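Local coordinates for secretion activator protein, hypothetical (Brucella abortus bv. 1 str. 9-941, PDB 7DNP) that probably cleaves the glycan strands of peptidoglycan as a muramidase of glycosyl hydrolase family 108, acting as an autolysin in the type IV secretion system, at residues Arg66-Tyr69 / Trp70-Ala74. Residues are numbered along the deposited sequence; the frame is centred on the assembly and turned at random.
With H9U ((2R)-2-[[(2S)-2-[[(2R)-2-[(2R,3S,4R,5R,6S)-5-acetamido-3-[(2S,3R,4R,5S,6R)-3-acetamido-6-(hydroxymethyl)-4,5-bis(oxidanyl)oxan-2-yl]oxy-2-(hydroxymethyl)-6-oxidanyl-oxan-4-yl]oxypropanoyl]amino]propanoyl]amino]pentanedioic acid), chain B.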
loop_
_atom_site.group_PDB
_atom_site.type_symbol
_atom_site.label_atom_id
_atom_site.label_comp_id
_atom_site.label_asym_id
_atom_site.label_seq_id
_atom_site.Cartn_x
_atom_site.Cartn_y
_atom_site.Cartn_z
ATOM N N ARG A 66 -0.589 -8.852 -5.601
ATOM C CA ARG A 66 -1.885 -9.458 -5.289
ATOM C C ARG A 66 -1.829 -10.243 -3.981
ATOM O O ARG A 66 -2.650 -10.029 -3.082
ATOM C CB ARG A 66 -2.336 -10.362 -6.441
ATOM C CG ARG A 66 -3.820 -10.773 -6.398
ATOM C CD ARG A 66 -4.140 -11.887 -7.406
ATOM N NE ARG A 66 -3.306 -13.067 -7.178
ATOM C CZ ARG A 66 -2.320 -13.456 -7.982
ATOM N NH1 ARG A 66 -2.045 -12.769 -9.085
ATOM N NH2 ARG A 66 -1.606 -14.532 -7.681
ATOM N N GLU A 67 -0.858 -11.152 -3.853
ATOM C CA GLU A 67 -0.807 -12.055 -2.706
ATOM C C GLU A 67 -0.228 -11.392 -1.462
ATOM O O GLU A 67 -0.708 -11.632 -0.347
ATOM C CB GLU A 67 0.025 -13.293 -3.044
ATOM C CG GLU A 67 -0.554 -14.164 -4.141
ATOM C CD GLU A 67 -1.927 -14.689 -3.790
ATOM O OE1 GLU A 67 -2.191 -14.903 -2.584
ATOM O OE2 GLU A 67 -2.741 -14.885 -4.719
ATOM N N ASN A 68 0.819 -10.591 -1.614
ATOM C CA ASN A 68 1.556 -10.110 -0.457
ATOM C C ASN A 68 1.196 -8.690 -0.059
ATOM O O ASN A 68 1.756 -8.174 0.912
ATOM C CB ASN A 68 3.060 -10.228 -0.712
ATOM C CG ASN A 68 3.570 -11.632 -0.449
ATOM O OD1 ASN A 68 2.794 -12.524 -0.101
ATOM N ND2 ASN A 68 4.871 -11.832 -0.596
ATOM N N TYR A 69 0.272 -8.049 -0.769
ATOM C CA TYR A 69 -0.121 -6.702 -0.387
ATOM C C TYR A 69 -1.639 -6.594 -0.359
ATOM O O TYR A 69 -2.223 -6.429 0.715
ATOM C CB TYR A 69 0.529 -5.679 -1.328
ATOM C CG TYR A 69 2.027 -5.626 -1.109
ATOM C CD1 TYR A 69 2.573 -4.825 -0.113
ATOM C CD2 TYR A 69 2.890 -6.417 -1.859
ATOM C CE1 TYR A 69 3.937 -4.791 0.112
ATOM C CE2 TYR A 69 4.259 -6.391 -1.640
ATOM C CZ TYR A 69 4.775 -5.579 -0.653
ATOM O OH TYR A 69 6.132 -5.548 -0.430
ATOM N N TRP A 70 -2.280 -6.732 -1.523
ATOM C CA TRP A 70 -3.740 -6.691 -1.599
ATOM C C TRP A 70 -4.386 -7.710 -0.661
ATOM O O TRP A 70 -5.260 -7.363 0.143
ATOM C CB TRP A 70 -4.183 -6.925 -3.046
ATOM C CG TRP A 70 -5.671 -6.934 -3.256
ATOM C CD1 TRP A 70 -6.462 -8.026 -3.453
ATOM C CD2 TRP A 70 -6.540 -5.796 -3.302
ATOM N NE1 TRP A 70 -7.771 -7.639 -3.616
ATOM C CE2 TRP A 70 -7.844 -6.274 -3.528
ATOM C CE3 TRP A 70 -6.340 -4.417 -3.167
ATOM C CZ2 TRP A 70 -8.946 -5.425 -3.625
ATOM C CZ3 TRP A 70 -7.439 -3.576 -3.265
ATOM C CH2 TRP A 70 -8.720 -4.082 -3.491
ATOM N N ASN A 71 -3.968 -8.978 -0.744
ATOM C CA ASN A 71 -4.576 -10.000 0.108
ATOM C C ASN A 71 -4.205 -9.817 1.576
ATOM O O ASN A 71 -5.002 -10.156 2.458
ATOM C CB ASN A 71 -4.177 -11.401 -0.366
ATOM C CG ASN A 71 -4.920 -11.825 -1.620
ATOM O OD1 ASN A 71 -5.936 -11.231 -1.985
ATOM N ND2 ASN A 71 -4.419 -12.857 -2.285
ATOM N N LYS A 72 -3.016 -9.286 1.868
ATOM C CA LYS A 72 -2.601 -9.113 3.257
ATOM C C LYS A 72 -3.264 -7.922 3.941
ATOM O O LYS A 72 -3.132 -7.774 5.160
ATOM C CB LYS A 72 -1.076 -8.981 3.336
ATOM C CG LYS A 72 -0.354 -10.246 2.902
ATOM C CD LYS A 72 0.796 -10.601 3.833
ATOM C CE LYS A 72 1.177 -12.079 3.682
ATOM N NZ LYS A 72 2.397 -12.276 2.843
ATOM N N VAL A 73 -3.960 -7.068 3.197
ATOM C CA VAL A 73 -4.810 -6.041 3.781
ATOM C C VAL A 73 -6.287 -6.348 3.555
ATOM O O VAL A 73 -7.141 -5.478 3.771
ATOM C CB VAL A 73 -4.443 -4.643 3.252
ATOM C CG1 VAL A 73 -2.970 -4.346 3.525
ATOM C CG2 VAL A 73 -4.752 -4.528 1.762
ATOM N N ALA A 74 -6.604 -7.573 3.121
ATOM C CA ALA A 74 -7.975 -8.025 2.872
ATOM C C ALA A 74 -8.712 -7.064 1.943
ATOM O O ALA A 74 -9.850 -6.660 2.200
ATOM C CB ALA A 74 -8.741 -8.215 4.185
HETATM C C22 H9U B . 9.080 1.010 -0.908
HETATM C C24 H9U B . 10.045 3.254 -1.098
HETATM C C26 H9U B . 8.813 1.032 -2.427
HETATM C C28 H9U B . 9.886 3.207 -2.626
HETATM C C23 H9U B . 10.198 1.902 -0.521
HETATM C C25 H9U B . 8.610 -0.803 0.536
HETATM C C27 H9U B . 8.234 -2.291 0.333
HETATM C C29 H9U B . 7.536 -2.828 1.524
HETATM C C30 H9U B . 8.287 -2.590 2.771
HETATM C C31 H9U B . 8.547 -1.086 2.939
HETATM C C32 H9U B . 11.357 2.297 1.644
HETATM C C33 H9U B . 7.502 0.377 -2.730
HETATM C C34 H9U B . 9.256 -0.803 4.229
HETATM C C35 H9U B . 10.982 5.442 -0.225
HETATM C C36 H9U B . 10.925 3.167 2.819
HETATM C C37 H9U B . 7.505 -3.269 -1.987
HETATM C C38 H9U B . 12.071 1.048 2.135
HETATM C C39 H9U B . 9.046 4.247 4.120
HETATM C C40 H9U B . 12.159 6.364 0.076
HETATM C C41 H9U B . 6.441 -3.257 -3.083
HETATM C C42 H9U B . 8.915 3.318 5.322
HETATM C C43 H9U B . 10.030 2.196 7.317
HETATM C C44 H9U B . 7.690 4.847 3.804
HETATM C C45 H9U B . 10.572 0.830 6.918
HETATM C C46 H9U B . 10.905 2.742 8.436
HETATM C C47 H9U B . 10.394 2.296 9.805
HETATM C C48 H9U B . 11.238 2.882 10.934
HETATM N N18 H9U B . 11.211 4.143 -0.808
HETATM N N19 H9U B . 7.299 -2.404 -0.832
HETATM N N20 H9U B . 9.492 3.425 3.008
HETATM N N21 H9U B . 10.093 3.084 6.164
HETATM O O01 H9U B . 9.398 -0.342 -0.506
HETATM O O02 H9U B . 8.740 2.381 -2.999
HETATM O O03 H9U B . 9.332 -0.597 1.803
HETATM O O04 H9U B . 10.165 1.968 0.962
HETATM O O05 H9U B . 11.013 2.664 -3.184
HETATM O O06 H9U B . 7.285 -4.277 1.366
HETATM O O07 H9U B . 7.527 -3.064 3.898
HETATM O O08 H9U B . 7.273 0.547 -4.104
HETATM O O09 H9U B . 10.493 -1.459 4.231
HETATM O O10 H9U B . 9.877 5.798 0.024
HETATM O O11 H9U B . 11.724 3.632 3.557
HETATM O O12 H9U B . 8.458 -3.974 -2.091
HETATM O O13 H9U B . 7.873 2.792 5.544
HETATM O O14 H9U B . 10.073 -0.212 7.424
HETATM O O15 H9U B . 11.517 0.748 6.088
HETATM O O16 H9U B . 12.202 3.647 10.659
HETATM O O17 H9U B . 10.967 2.596 12.132
#
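Glu-67 and Asn-71 both hold CG anti to their own carbonyl carbon (chi1 -64° and -75°), and a bend at chi2 of Glu-67 turns its carboxylate back toward Asn-71, so that carboxylate and amide lie side by side at the end of helix 58-70. The helix widens here into a pi-type turn and closes with a Schellman motif, with Ala-74 at positive phi as the C-prime residue. In the wide turn Asn-71 N donates to Arg-66 O at 2.9 Å. Asn-71 ND2 makes a weak hydrogen bond to Glu-67 OE1 at 3.0 Å, the two flat groups being turned about 70° apart. The other carboxylate oxygen is held by Arg-66. Its NE and NH2 both reach Glu-67 OE2, side-on and near the guanidinium plane, with NE at 3.1 Å. Arg-66 NH1 also forms a salt bridge with Asp-63. On the buried side, Trp-70 meets the ring of Phe-6 and packs against helix 82-93, while its NE1 is hydrogen-bonded to Asp-76. Val-73 touches Pro-95 and places CG2 3.3 Å from Tyr-69 O. Tyr-69 points into the glycan pocket of this lysozyme-clan domain, where Thr-39 also bonds its hydroxyl. Tyr-69 OH meets O06 of the bound muropeptide H9U in a very short hydrogen bond of 2.5 Å, at the ring edge. Lys-72 runs beside Asn-68, and its chain, bent at chi2 and chi4, brings NZ round to hydrogen-bond Asn-68 OD1 at 3.0 Å, from well above the carbonyl plane and not on a lone pair.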